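Local coordinates for aminoglycoside 6-adenylyltransferase (Bacillus subtilis, PDB 2PBE), which transfers AMP from ATP, or GMP from GTP, to O-6 of streptomycin, also adenylates streptidine, and confers bacterial resistance to streptomycin, at residues E8-F13 against Y45-F50; D20-L25 against V54-E59; K69-Q74 against I93-D98; K75-E80 against W89-I94. All blocks are in the same frame, centred on the assembly; numbering follows the deposited sequence.

Contact 1 (E8-F13 against Y45-F50); sequences EMMDIF and YDISYF
Phe13 packs against Tyr45 where helix 6-19 lies on strand 45-51, an alpha-on-beta layer of the nucleotidyltransferase fold. The two segments run in nearly the same direction, their axes 10.9 Å apart at closest approach. The Phe13 ring turns its edge to the face of Tyr45 in an offset T-shaped pair, centroids 5.9 Å apart and planes at 73°. At that edge Phe13 CE2 touches Tyr45 CB at 3.7 Å, while Phe13 CD2 rests 3.6 Å from Ile47 CG1.

Met9 and Met10, both selenomethionine, also pack on Tyr45. Met9 crosses it at about a right angle, with CB over one face in a CH-pi contact, 4.0 Å from the ring centroid. SE of Met10 approaches obliquely, 5.1 Å from the Tyr45 centroid, as a Met-aromatic contact. A bend at chi2 of Met10 (-48°), followed by another at chi3, carries its CE to Ile47 CD1, 4.1 Å away. Leu102 of the adjoining strand touches Phe13, Tyr45 and Ile47. The polar link is Tyr49, whose OH donates to Phe13 O at 2.8 Å, with a C=O...donor angle of 112°.

Contact 2 (D20-L25 against V54-E59); sequences DERIRL and VESFKE
Arg22 reaches Ser56 and Phe57 from a type I turn, Asp20 to Ile23, that follows directly on a helix and is closed by Ile23 N donating to Asp20 O at 3.1 Å; opposite it residues 54-58 form a weakly bonded helix, and the nearest CA atoms, of Arg22 and Val54, are 8.5 Å apart. The Arg22 guanidinium lies flat on Phe57 in a cation-pi stack, CZ 3.6 Å from the ring centroid and the planes only 19° apart. Bends at chi2 (113°) and chi3 fold the arginine over the ring, and its CB also lies against Phe57, 3.6 Å from CE2.

The turn leads into strand 23-28, which opens with a classic beta bulge: Arg24 and Leu25 both face Phe50 of strand 45-51. Around the stack, in-plane partners fix the rotation of the guanidinium. Arg22 NH2 donates to Ser56 OG at 3.2 Å, with a weak second bond from NE to the same hydroxyl. NH1 makes a salt bridge to Asp20 OD1 at 2.9 Å, and that oxygen accepts with its syn lone pair. Phe57 is itself held by Trp63, edge to face, and Val51 packs beside it. Ile23 CG1 touches Phe57 CZ at 4.1 Å, crossing the phenylalanine at about a right angle.

Contact 3 (K69-Q74 against I93-D98); sequences KRIMMQ and IILFED
Arg70 and Ile94 lie against each other where strand 70-74, an outermost strand of the sheet within this chain, pairs antiparallel with strand 90-96 in a beta meander that continues into strand 101-108. A classic beta bulge interrupts the pairing: Ile71 and Met72 both face Leu95, which accepts from Ile71 N through O (2.7 Å) and donates through N to Met72 O (3.1 Å). Beyond the bulge Gln74 and Ile93 form a hydrogen-bonded pair, bound in both directions. Met72, Gln74, Ile93 and Leu95 share one face of the sheet, Met73 and Ile94 the other.

The Arg70 side chain crosses Ile94 at a slant, atom by atom against its CG2. Its CB lies 3.5 Å from Leu95 O and also against Ile94 CG2. With chi1 at 42°, CG is placed between the backbone N and the carbonyl carbon, and stays beside the same methyl at 4.1 Å from Ile94 CG2. CD comes closer, 3.5 Å from Ile94 CG2, and the extended chain then ends in a guanidinium that has this methyl near its edge and SE of Met73, a selenomethionine, over one face.

Ile94 CG2 also sits over the centre of the Phe96 ring, and Arg4 makes a cation-pi contact with the same ring. Past the strand end Glu97 N donates to Lys69 O at 3.0 Å. That same carbonyl oxygen lies at the ring edge of Phe96, 3.9 Å from CD1.

Contact 4 (K75-E80 against W89-I94); sequences KPEDME and WFSYII
Lys75 and Glu77 run beside strand residues Tyr92 and Phe90, with CA atoms 4.8 Å apart for Lys75 and Tyr92 and 5.7 Å for Glu77 and Phe90, but here the chain is a type I turn from Lys75 to Asp78 and no longer a strand. Direct hydrogen bonds from the turn to the strand come from the Glu77 carboxylate: its OE1 accepts from Ser91 N at 2.8 Å, nearly along the C-O axis, and from Ser91 OG at 2.7 Å on the syn side. A bend at chi2 (70°) in Glu77 and Ser91 OG at chi1 55° bring these groups together. A water bridges the backbones, accepting from Glu77 N at 2.9 Å and donating to Ser91 O, and it sits over the centre of one face of Phe90.

Asp78 CB and Glu77 CB touch the same ring, approaching CZ and CD1. Lys75 lies alongside Tyr92, CD 3.7 Å from CE1, before its NZ reaches salt bridges with Asp61 and, at 3.5 Å from NZ to OD2, with Asp78. The Pro76 ring crosses the tip of Ile93.

On its other edge strand 90-96 pairs with strand 101-108, by backbone hydrogen bonds of Phe90 with Leu106 and of Tyr92 with Leu104, while Trp63, from the loop after helix 54-58, meets Tyr92 edge to face.

All four contacts reach one mixed sheet of the nucleotidyltransferase fold. Contacts 1 and 2, centres about 14 Å apart, alternate along the chain and join through neighbouring strands 23-28 and 45-51, where Tyr49 packs on Ile23. Contacts 3 and 4 come later in sequence, lie about 13 Å apart and share Ile93 and Ile94 on strand 90-96. The two groups meet at Met9 CE against Phe96 CE2 (contacts 1 and 3) and at Lys58 against Phe90 (contacts 2 and 4), although contacts 2 and 3 are about 21 Å apart by their centres. Residues of helices 6-19 and 54-58 thus both reach strand 90-96, the neighbour of outermost strand 70-74.

Contact 1 (E8-F13 against Y45-F50)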
# COMPACT_ATOMS: atom_id res chain seq x y z
N GLU A 8 -11.42 -7.68 -3.73
CA GLU A 8 -10.90 -8.99 -4.09
C GLU A 8 -10.18 -9.01 -5.43
O GLU A 8 -9.15 -9.67 -5.57
CB GLU A 8 -12.04 -10.02 -4.11
CG GLU A 8 -12.83 -10.11 -2.80
CD GLU A 8 -13.94 -11.16 -2.84
OE1 GLU A 8 -14.94 -10.95 -3.56
OE2 GLU A 8 -13.80 -12.19 -2.14
N MSE A 9 -10.73 -8.28 -6.40
CA MSE A 9 -10.14 -8.23 -7.73
C MSE A 9 -8.77 -7.59 -7.69
O MSE A 9 -7.81 -8.13 -8.24
CB MSE A 9 -11.05 -7.46 -8.69
CG MSE A 9 -12.33 -8.19 -9.08
SE MSE A 9 -12.06 -10.00 -9.78
CE MSE A 9 -11.28 -9.56 -11.48
N MSE A 10 -8.70 -6.43 -7.06
CA MSE A 10 -7.44 -5.71 -6.96
C MSE A 10 -6.40 -6.53 -6.24
O MSE A 10 -5.22 -6.49 -6.61
CB MSE A 10 -7.62 -4.39 -6.22
CG MSE A 10 -8.36 -3.33 -7.02
SE MSE A 10 -7.71 -3.12 -8.85
CE MSE A 10 -5.80 -3.12 -8.54
N ASP A 11 -6.82 -7.25 -5.21
CA ASP A 11 -5.90 -8.09 -4.45
C ASP A 11 -5.23 -9.06 -5.42
O ASP A 11 -4.01 -9.14 -5.47
CB ASP A 11 -6.64 -8.90 -3.37
CG ASP A 11 -7.12 -8.04 -2.22
OD1 ASP A 11 -6.37 -7.13 -1.79
OD2 ASP A 11 -8.26 -8.28 -1.73
N ILE A 12 -6.03 -9.78 -6.19
CA ILE A 12 -5.52 -10.74 -7.14
C ILE A 12 -4.46 -10.15 -8.07
O ILE A 12 -3.37 -10.70 -8.21
CB ILE A 12 -6.69 -11.33 -7.95
CG1 ILE A 12 -7.65 -12.03 -7.00
CG2 ILE A 12 -6.18 -12.29 -9.00
CD1 ILE A 12 -8.93 -12.51 -7.63
N PHE A 13 -4.77 -9.02 -8.70
CA PHE A 13 -3.83 -8.41 -9.62
C PHE A 13 -2.55 -7.94 -8.94
O PHE A 13 -1.44 -8.12 -9.47
CB PHE A 13 -4.46 -7.22 -10.33
CG PHE A 13 -5.76 -7.53 -11.03
CD1 PHE A 13 -6.02 -8.80 -11.59
CD2 PHE A 13 -6.73 -6.51 -11.19
CE1 PHE A 13 -7.23 -9.05 -12.30
CE2 PHE A 13 -7.94 -6.73 -11.89
CZ PHE A 13 -8.20 -8.01 -12.45
N TYR A 45 -11.81 -3.34 -15.05
CA TYR A 45 -10.46 -3.12 -14.55
C TYR A 45 -9.45 -2.89 -15.65
O TYR A 45 -9.36 -3.64 -16.62
CB TYR A 45 -10.05 -4.29 -13.69
CG TYR A 45 -10.97 -4.45 -12.50
CD1 TYR A 45 -10.82 -3.63 -11.36
CD2 TYR A 45 -12.04 -5.39 -12.53
CE1 TYR A 45 -11.72 -3.73 -10.25
CE2 TYR A 45 -12.96 -5.50 -11.42
CZ TYR A 45 -12.79 -4.66 -10.29
OH TYR A 45 -13.66 -4.73 -9.22
N ASP A 46 -8.70 -1.81 -15.49
CA ASP A 46 -7.66 -1.42 -16.43
C ASP A 46 -6.31 -1.51 -15.78
O ASP A 46 -5.91 -0.63 -15.03
CB ASP A 46 -7.86 0.00 -16.91
CG ASP A 46 -8.46 0.07 -18.30
OD1 ASP A 46 -7.69 -0.10 -19.27
OD2 ASP A 46 -9.70 0.28 -18.42
N ILE A 47 -5.61 -2.61 -16.04
CA ILE A 47 -4.32 -2.86 -15.44
C ILE A 47 -3.21 -2.94 -16.46
O ILE A 47 -3.43 -3.39 -17.58
CB ILE A 47 -4.36 -4.19 -14.68
CG1 ILE A 47 -5.60 -4.23 -13.77
CG2 ILE A 47 -3.08 -4.37 -13.87
CD1 ILE A 47 -5.65 -3.15 -12.68
N SER A 48 -2.02 -2.51 -16.08
CA SER A 48 -0.85 -2.56 -16.95
C SER A 48 0.33 -3.08 -16.15
O SER A 48 0.67 -2.53 -15.09
CB SER A 48 -0.48 -1.17 -17.48
OG SER A 48 -1.45 -0.66 -18.37
N TYR A 49 0.96 -4.14 -16.65
CA TYR A 49 2.14 -4.72 -16.01
C TYR A 49 3.35 -4.43 -16.88
O TYR A 49 3.39 -4.82 -18.04
CB TYR A 49 2.04 -6.24 -15.89
CG TYR A 49 0.98 -6.81 -14.96
CD1 TYR A 49 0.67 -6.18 -13.73
CD2 TYR A 49 0.38 -8.07 -15.25
CE1 TYR A 49 -0.22 -6.79 -12.80
CE2 TYR A 49 -0.51 -8.69 -14.33
CZ TYR A 49 -0.80 -8.05 -13.11
OH TYR A 49 -1.65 -8.67 -12.20
N PHE A 50 4.34 -3.73 -16.32
CA PHE A 50 5.56 -3.44 -17.08
C PHE A 50 6.45 -4.61 -16.73
O PHE A 50 6.79 -4.81 -15.56
CB PHE A 50 6.17 -2.12 -16.64
CG PHE A 50 5.40 -0.94 -17.11
CD1 PHE A 50 5.83 -0.23 -18.24
CD2 PHE A 50 4.20 -0.57 -16.49
CE1 PHE A 50 5.06 0.85 -18.75
CE2 PHE A 50 3.41 0.50 -16.99
CZ PHE A 50 3.84 1.21 -18.13

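Contact 2 (D20-L25 against V54-E59)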
# COMPACT_ATOMS: atom_id res chain seq x y z
N ASP A 20 5.48 -12.29 -9.15
CA ASP A 20 6.11 -12.55 -10.44
C ASP A 20 7.33 -11.67 -10.70
O ASP A 20 7.24 -10.44 -10.76
CB ASP A 20 5.10 -12.41 -11.56
CG ASP A 20 5.48 -13.23 -12.76
OD1 ASP A 20 4.70 -14.11 -13.19
OD2 ASP A 20 6.59 -13.01 -13.26
N GLU A 21 8.47 -12.34 -10.86
CA GLU A 21 9.75 -11.69 -11.09
C GLU A 21 9.87 -10.92 -12.40
O GLU A 21 10.73 -10.05 -12.51
CB GLU A 21 10.89 -12.72 -10.99
CG GLU A 21 11.17 -13.15 -9.53
CD GLU A 21 12.43 -13.97 -9.35
OE1 GLU A 21 13.46 -13.60 -9.96
OE2 GLU A 21 12.41 -14.97 -8.60
N ARG A 22 9.03 -11.21 -13.39
CA ARG A 22 9.11 -10.47 -14.65
C ARG A 22 8.38 -9.13 -14.49
O ARG A 22 8.69 -8.17 -15.20
CB ARG A 22 8.48 -11.23 -15.82
CG ARG A 22 8.98 -12.64 -16.05
CD ARG A 22 7.86 -13.61 -15.75
NE ARG A 22 7.38 -14.35 -16.91
CZ ARG A 22 6.24 -15.04 -16.93
NH1 ARG A 22 5.46 -15.09 -15.85
NH2 ARG A 22 5.90 -15.72 -18.02
N ILE A 23 7.41 -9.07 -13.59
CA ILE A 23 6.66 -7.83 -13.40
C ILE A 23 7.40 -6.89 -12.46
O ILE A 23 7.59 -7.19 -11.29
CB ILE A 23 5.24 -8.10 -12.87
CG1 ILE A 23 4.52 -9.06 -13.82
CG2 ILE A 23 4.45 -6.80 -12.81
CD1 ILE A 23 3.19 -9.53 -13.29
N ARG A 24 7.79 -5.75 -13.01
CA ARG A 24 8.54 -4.73 -12.27
C ARG A 24 7.71 -3.51 -11.88
O ARG A 24 7.93 -2.91 -10.85
CB ARG A 24 9.73 -4.29 -13.12
CG ARG A 24 10.71 -5.42 -13.42
CD ARG A 24 11.60 -5.69 -12.22
NE ARG A 24 11.36 -6.99 -11.62
CZ ARG A 24 11.74 -7.31 -10.39
NH1 ARG A 24 12.38 -6.42 -9.64
NH2 ARG A 24 11.48 -8.52 -9.91
N LEU A 25 6.73 -3.16 -12.71
CA LEU A 25 5.89 -1.99 -12.46
C LEU A 25 4.42 -2.32 -12.75
O LEU A 25 4.12 -3.12 -13.64
CB LEU A 25 6.38 -0.84 -13.35
CG LEU A 25 6.06 0.64 -13.09
CD1 LEU A 25 4.59 0.92 -13.36
CD2 LEU A 25 6.41 1.00 -11.66
N VAL A 54 8.35 -9.75 -22.39
CA VAL A 54 6.99 -9.80 -22.88
C VAL A 54 6.68 -11.16 -23.53
O VAL A 54 5.63 -11.76 -23.26
CB VAL A 54 6.72 -8.59 -23.82
CG1 VAL A 54 7.78 -8.56 -24.95
CG2 VAL A 54 5.31 -8.62 -24.34
N GLU A 55 7.60 -11.66 -24.37
CA GLU A 55 7.42 -12.95 -25.06
C GLU A 55 7.20 -14.13 -24.09
O GLU A 55 6.54 -15.14 -24.44
CB GLU A 55 8.63 -13.25 -25.94
CG GLU A 55 8.80 -12.29 -27.12
CD GLU A 55 7.55 -12.21 -28.02
OE1 GLU A 55 7.01 -11.09 -28.19
OE2 GLU A 55 7.11 -13.26 -28.55
N SER A 56 7.76 -14.01 -22.89
CA SER A 56 7.66 -15.04 -21.86
C SER A 56 6.20 -15.33 -21.55
O SER A 56 5.76 -16.48 -21.45
CB SER A 56 8.37 -14.55 -20.59
OG SER A 56 8.60 -15.63 -19.70
N PHE A 57 5.44 -14.26 -21.40
CA PHE A 57 4.04 -14.38 -21.10
C PHE A 57 3.29 -14.96 -22.28
O PHE A 57 2.31 -15.67 -22.13
CB PHE A 57 3.48 -13.02 -20.72
CG PHE A 57 3.97 -12.52 -19.40
CD1 PHE A 57 3.34 -12.93 -18.21
CD2 PHE A 57 5.10 -11.68 -19.32
CE1 PHE A 57 3.83 -12.53 -16.94
CE2 PHE A 57 5.61 -11.27 -18.07
CZ PHE A 57 4.98 -11.69 -16.87
N LYS A 58 3.79 -14.65 -23.48
CA LYS A 58 3.17 -15.11 -24.72
C LYS A 58 3.36 -16.60 -25.03
O LYS A 58 2.74 -17.08 -25.97
CB LYS A 58 3.66 -14.28 -25.91
CG LYS A 58 3.29 -12.81 -25.80
CD LYS A 58 2.98 -12.18 -27.15
CE LYS A 58 4.18 -12.12 -28.07
NZ LYS A 58 3.83 -11.75 -29.47
N GLU A 59 4.21 -17.31 -24.28
CA GLU A 59 4.42 -18.74 -24.52
C GLU A 59 3.05 -19.45 -24.66
O GLU A 59 2.82 -20.20 -25.61
CB GLU A 59 5.23 -19.38 -23.38
CG GLU A 59 6.53 -20.03 -23.85
CD GLU A 59 7.78 -19.29 -23.38
OE1 GLU A 59 8.21 -19.50 -22.21
OE2 GLU A 59 8.33 -18.48 -24.17

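Contact 3 (K69-Q74 against I93-D98)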
# COMPACT_ATOMS: atom_id res chain seq x y z
N LYS A 69 -12.19 -18.41 -13.68
CA LYS A 69 -12.93 -18.89 -14.83
C LYS A 69 -13.54 -17.73 -15.58
O LYS A 69 -14.12 -16.81 -14.99
CB LYS A 69 -14.00 -19.89 -14.39
CG LYS A 69 -13.58 -21.37 -14.35
CD LYS A 69 -12.22 -21.62 -13.71
CE LYS A 69 -11.08 -21.69 -14.75
NZ LYS A 69 -9.78 -21.38 -14.11
N ARG A 70 -13.39 -17.77 -16.90
CA ARG A 70 -13.91 -16.72 -17.76
C ARG A 70 -14.92 -17.18 -18.79
O ARG A 70 -14.96 -18.36 -19.15
CB ARG A 70 -12.75 -16.01 -18.47
CG ARG A 70 -11.68 -16.92 -19.00
CD ARG A 70 -10.53 -16.14 -19.63
NE ARG A 70 -9.28 -16.87 -19.52
CZ ARG A 70 -8.99 -17.99 -20.16
NH1 ARG A 70 -9.88 -18.54 -20.99
NH2 ARG A 70 -7.83 -18.58 -19.97
N ILE A 71 -15.74 -16.24 -19.24
CA ILE A 71 -16.75 -16.48 -20.25
C ILE A 71 -16.03 -16.51 -21.60
O ILE A 71 -16.29 -17.37 -22.43
CB ILE A 71 -17.83 -15.37 -20.21
CG1 ILE A 71 -18.59 -15.46 -18.88
CG2 ILE A 71 -18.76 -15.48 -21.41
CD1 ILE A 71 -19.51 -14.32 -18.59
N MSE A 72 -15.12 -15.56 -21.82
CA MSE A 72 -14.34 -15.54 -23.06
C MSE A 72 -13.19 -14.55 -22.95
O MSE A 72 -13.08 -13.83 -21.95
CB MSE A 72 -15.21 -15.16 -24.25
CG MSE A 72 -15.55 -13.70 -24.29
SE MSE A 72 -16.54 -13.15 -25.85
CE MSE A 72 -17.49 -11.72 -25.06
N MSE A 73 -12.35 -14.50 -23.98
CA MSE A 73 -11.21 -13.61 -23.96
C MSE A 73 -10.80 -13.18 -25.35
O MSE A 73 -11.00 -13.90 -26.31
CB MSE A 73 -10.07 -14.34 -23.27
CG MSE A 73 -8.74 -13.65 -23.30
SE MSE A 73 -7.41 -14.82 -22.52
CE MSE A 73 -6.76 -15.75 -24.09
N GLN A 74 -10.20 -11.99 -25.43
CA GLN A 74 -9.72 -11.45 -26.70
C GLN A 74 -8.27 -10.99 -26.56
O GLN A 74 -7.91 -10.37 -25.55
CB GLN A 74 -10.60 -10.29 -27.17
CG GLN A 74 -10.15 -9.63 -28.49
CD GLN A 74 -11.11 -8.56 -28.98
OE1 GLN A 74 -12.29 -8.83 -29.25
NE2 GLN A 74 -10.61 -7.32 -29.10
N ILE A 93 -8.31 -9.03 -23.11
CA ILE A 93 -9.56 -8.44 -22.65
C ILE A 93 -10.29 -9.68 -22.18
O ILE A 93 -10.55 -10.59 -22.97
CB ILE A 93 -10.38 -7.73 -23.76
CG1 ILE A 93 -9.73 -6.39 -24.13
CG2 ILE A 93 -11.79 -7.42 -23.26
CD1 ILE A 93 -8.43 -6.50 -24.84
N ILE A 94 -10.58 -9.74 -20.88
CA ILE A 94 -11.26 -10.89 -20.32
C ILE A 94 -12.62 -10.55 -19.73
O ILE A 94 -12.78 -9.51 -19.08
CB ILE A 94 -10.39 -11.54 -19.20
CG1 ILE A 94 -9.00 -11.85 -19.73
CG2 ILE A 94 -11.03 -12.85 -18.71
CD1 ILE A 94 -8.01 -12.24 -18.64
N LEU A 95 -13.58 -11.43 -19.98
CA LEU A 95 -14.90 -11.27 -19.42
C LEU A 95 -15.02 -12.43 -18.45
O LEU A 95 -15.17 -13.58 -18.85
CB LEU A 95 -15.98 -11.37 -20.50
CG LEU A 95 -17.39 -11.17 -19.90
CD1 LEU A 95 -17.53 -9.78 -19.34
CD2 LEU A 95 -18.45 -11.45 -20.93
N PHE A 96 -14.94 -12.13 -17.16
CA PHE A 96 -15.00 -13.17 -16.13
C PHE A 96 -16.39 -13.75 -15.87
O PHE A 96 -17.41 -13.09 -16.08
CB PHE A 96 -14.42 -12.65 -14.82
CG PHE A 96 -12.93 -12.43 -14.87
CD1 PHE A 96 -12.04 -13.52 -14.86
CD2 PHE A 96 -12.41 -11.12 -14.98
CE1 PHE A 96 -10.64 -13.33 -14.96
CE2 PHE A 96 -11.00 -10.91 -15.08
CZ PHE A 96 -10.11 -12.02 -15.07
N GLU A 97 -16.42 -15.00 -15.43
CA GLU A 97 -17.68 -15.66 -15.13
C GLU A 97 -18.45 -14.94 -14.04
O GLU A 97 -19.67 -14.85 -14.12
CB GLU A 97 -17.45 -17.11 -14.71
CG GLU A 97 -17.51 -18.11 -15.83
CD GLU A 97 -17.38 -19.53 -15.33
OE1 GLU A 97 -18.04 -19.88 -14.33
OE2 GLU A 97 -16.60 -20.30 -15.94
N ASP A 98 -17.75 -14.44 -13.03
CA ASP A 98 -18.37 -13.75 -11.91
C ASP A 98 -18.95 -12.42 -12.37
O ASP A 98 -19.65 -11.74 -11.63
CB ASP A 98 -17.35 -13.51 -10.79
CG ASP A 98 -16.41 -12.35 -11.09
OD1 ASP A 98 -15.83 -12.31 -12.19
OD2 ASP A 98 -16.26 -11.47 -10.21

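Contact 4 (K75-E80 against W89-I94)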
# COMPACT_ATOMS: atom_id res chain seq x y z
N LYS A 75 -7.43 -11.34 -27.53
CA LYS A 75 -6.03 -10.92 -27.53
C LYS A 75 -5.88 -10.07 -28.79
O LYS A 75 -5.57 -10.59 -29.87
CB LYS A 75 -5.10 -12.14 -27.54
CG LYS A 75 -5.23 -13.00 -26.30
CD LYS A 75 -4.19 -14.11 -26.22
CE LYS A 75 -4.51 -15.30 -27.11
NZ LYS A 75 -3.36 -16.26 -27.19
N PRO A 76 -6.10 -8.75 -28.67
CA PRO A 76 -6.03 -7.76 -29.75
C PRO A 76 -4.77 -7.70 -30.60
O PRO A 76 -4.82 -7.30 -31.77
CB PRO A 76 -6.26 -6.44 -29.02
CG PRO A 76 -7.13 -6.83 -27.89
CD PRO A 76 -6.44 -8.06 -27.41
N GLU A 77 -3.63 -8.10 -30.05
CA GLU A 77 -2.40 -8.05 -30.82
C GLU A 77 -2.00 -9.43 -31.32
O GLU A 77 -0.87 -9.63 -31.78
CB GLU A 77 -1.29 -7.41 -29.98
CG GLU A 77 -1.54 -5.93 -29.65
CD GLU A 77 -2.69 -5.71 -28.65
OE1 GLU A 77 -2.74 -6.44 -27.63
OE2 GLU A 77 -3.54 -4.81 -28.88
N ASP A 78 -2.92 -10.38 -31.24
CA ASP A 78 -2.65 -11.74 -31.69
C ASP A 78 -3.81 -12.26 -32.52
O ASP A 78 -4.22 -13.40 -32.37
CB ASP A 78 -2.38 -12.66 -30.50
CG ASP A 78 -1.83 -14.01 -30.91
OD1 ASP A 78 -1.00 -14.07 -31.85
OD2 ASP A 78 -2.22 -15.03 -30.30
N MSE A 79 -4.33 -11.42 -33.40
CA MSE A 79 -5.44 -11.83 -34.24
C MSE A 79 -5.06 -11.72 -35.71
O MSE A 79 -4.27 -10.85 -36.09
CB MSE A 79 -6.65 -10.98 -33.94
CG MSE A 79 -7.01 -10.97 -32.47
SE MSE A 79 -8.70 -10.11 -32.09
CE MSE A 79 -8.23 -8.27 -32.45
N GLU A 80 -5.60 -12.62 -36.52
CA GLU A 80 -5.32 -12.60 -37.94
C GLU A 80 -6.21 -11.59 -38.67
O GLU A 80 -5.73 -10.84 -39.53
CB GLU A 80 -5.52 -14.00 -38.54
CG GLU A 80 -5.36 -14.07 -40.06
CD GLU A 80 -5.20 -15.49 -40.59
OE1 GLU A 80 -6.07 -16.34 -40.32
OE2 GLU A 80 -4.18 -15.76 -41.28
N TRP A 89 3.30 -3.74 -27.25
CA TRP A 89 2.42 -4.17 -26.18
C TRP A 89 1.76 -5.45 -26.61
O TRP A 89 1.84 -5.88 -27.76
CB TRP A 89 1.30 -3.18 -25.94
CG TRP A 89 1.59 -1.77 -25.46
CD1 TRP A 89 0.63 -0.88 -25.06
CD2 TRP A 89 2.83 -1.07 -25.39
NE1 TRP A 89 1.18 0.32 -24.76
CE2 TRP A 89 2.53 0.25 -24.95
CE3 TRP A 89 4.18 -1.41 -25.66
CZ2 TRP A 89 3.53 1.25 -24.77
CZ3 TRP A 89 5.18 -0.43 -25.49
CH2 TRP A 89 4.83 0.90 -25.04
N PHE A 90 1.06 -6.03 -25.64
CA PHE A 90 0.29 -7.23 -25.83
C PHE A 90 -0.71 -7.16 -24.70
O PHE A 90 -0.34 -7.02 -23.53
CB PHE A 90 1.17 -8.48 -25.69
CG PHE A 90 0.59 -9.68 -26.36
CD1 PHE A 90 0.64 -9.81 -27.77
CD2 PHE A 90 -0.05 -10.69 -25.61
CE1 PHE A 90 0.06 -10.93 -28.42
CE2 PHE A 90 -0.64 -11.82 -26.25
CZ PHE A 90 -0.58 -11.94 -27.66
N SER A 91 -1.99 -7.22 -25.04
CA SER A 91 -3.00 -7.14 -24.01
C SER A 91 -3.99 -8.28 -24.08
O SER A 91 -3.95 -9.10 -24.99
CB SER A 91 -3.71 -5.81 -24.14
OG SER A 91 -4.23 -5.68 -25.45
N TYR A 92 -4.88 -8.32 -23.10
CA TYR A 92 -5.90 -9.34 -23.00
C TYR A 92 -7.17 -8.65 -22.55
O TYR A 92 -7.11 -7.76 -21.71
CB TYR A 92 -5.51 -10.37 -21.95
CG TYR A 92 -4.16 -11.02 -22.17
CD1 TYR A 92 -4.06 -12.26 -22.86
CD2 TYR A 92 -2.97 -10.42 -21.69
CE1 TYR A 92 -2.80 -12.89 -23.06
CE2 TYR A 92 -1.69 -11.03 -21.89
CZ TYR A 92 -1.62 -12.27 -22.58
OH TYR A 92 -0.41 -12.89 -22.78
N ILE A 93 -8.31 -9.03 -23.11
CA ILE A 93 -9.56 -8.44 -22.65
C ILE A 93 -10.29 -9.68 -22.18
O ILE A 93 -10.55 -10.59 -22.97
CB ILE A 93 -10.38 -7.73 -23.76
CG1 ILE A 93 -9.73 -6.39 -24.13
CG2 ILE A 93 -11.79 -7.42 -23.26
CD1 ILE A 93 -8.43 -6.50 -24.84
N ILE A 94 -10.58 -9.74 -20.88
CA ILE A 94 -11.26 -10.89 -20.32
C ILE A 94 -12.62 -10.55 -19.73
O ILE A 94 -12.78 -9.51 -19.08
CB ILE A 94 -10.39 -11.54 -19.20
CG1 ILE A 94 -9.00 -11.85 -19.73
CG2 ILE A 94 -11.03 -12.85 -18.71
CD1 ILE A 94 -8.01 -12.24 -18.64
O HOH W 1 -2.91 -9.49 -27.56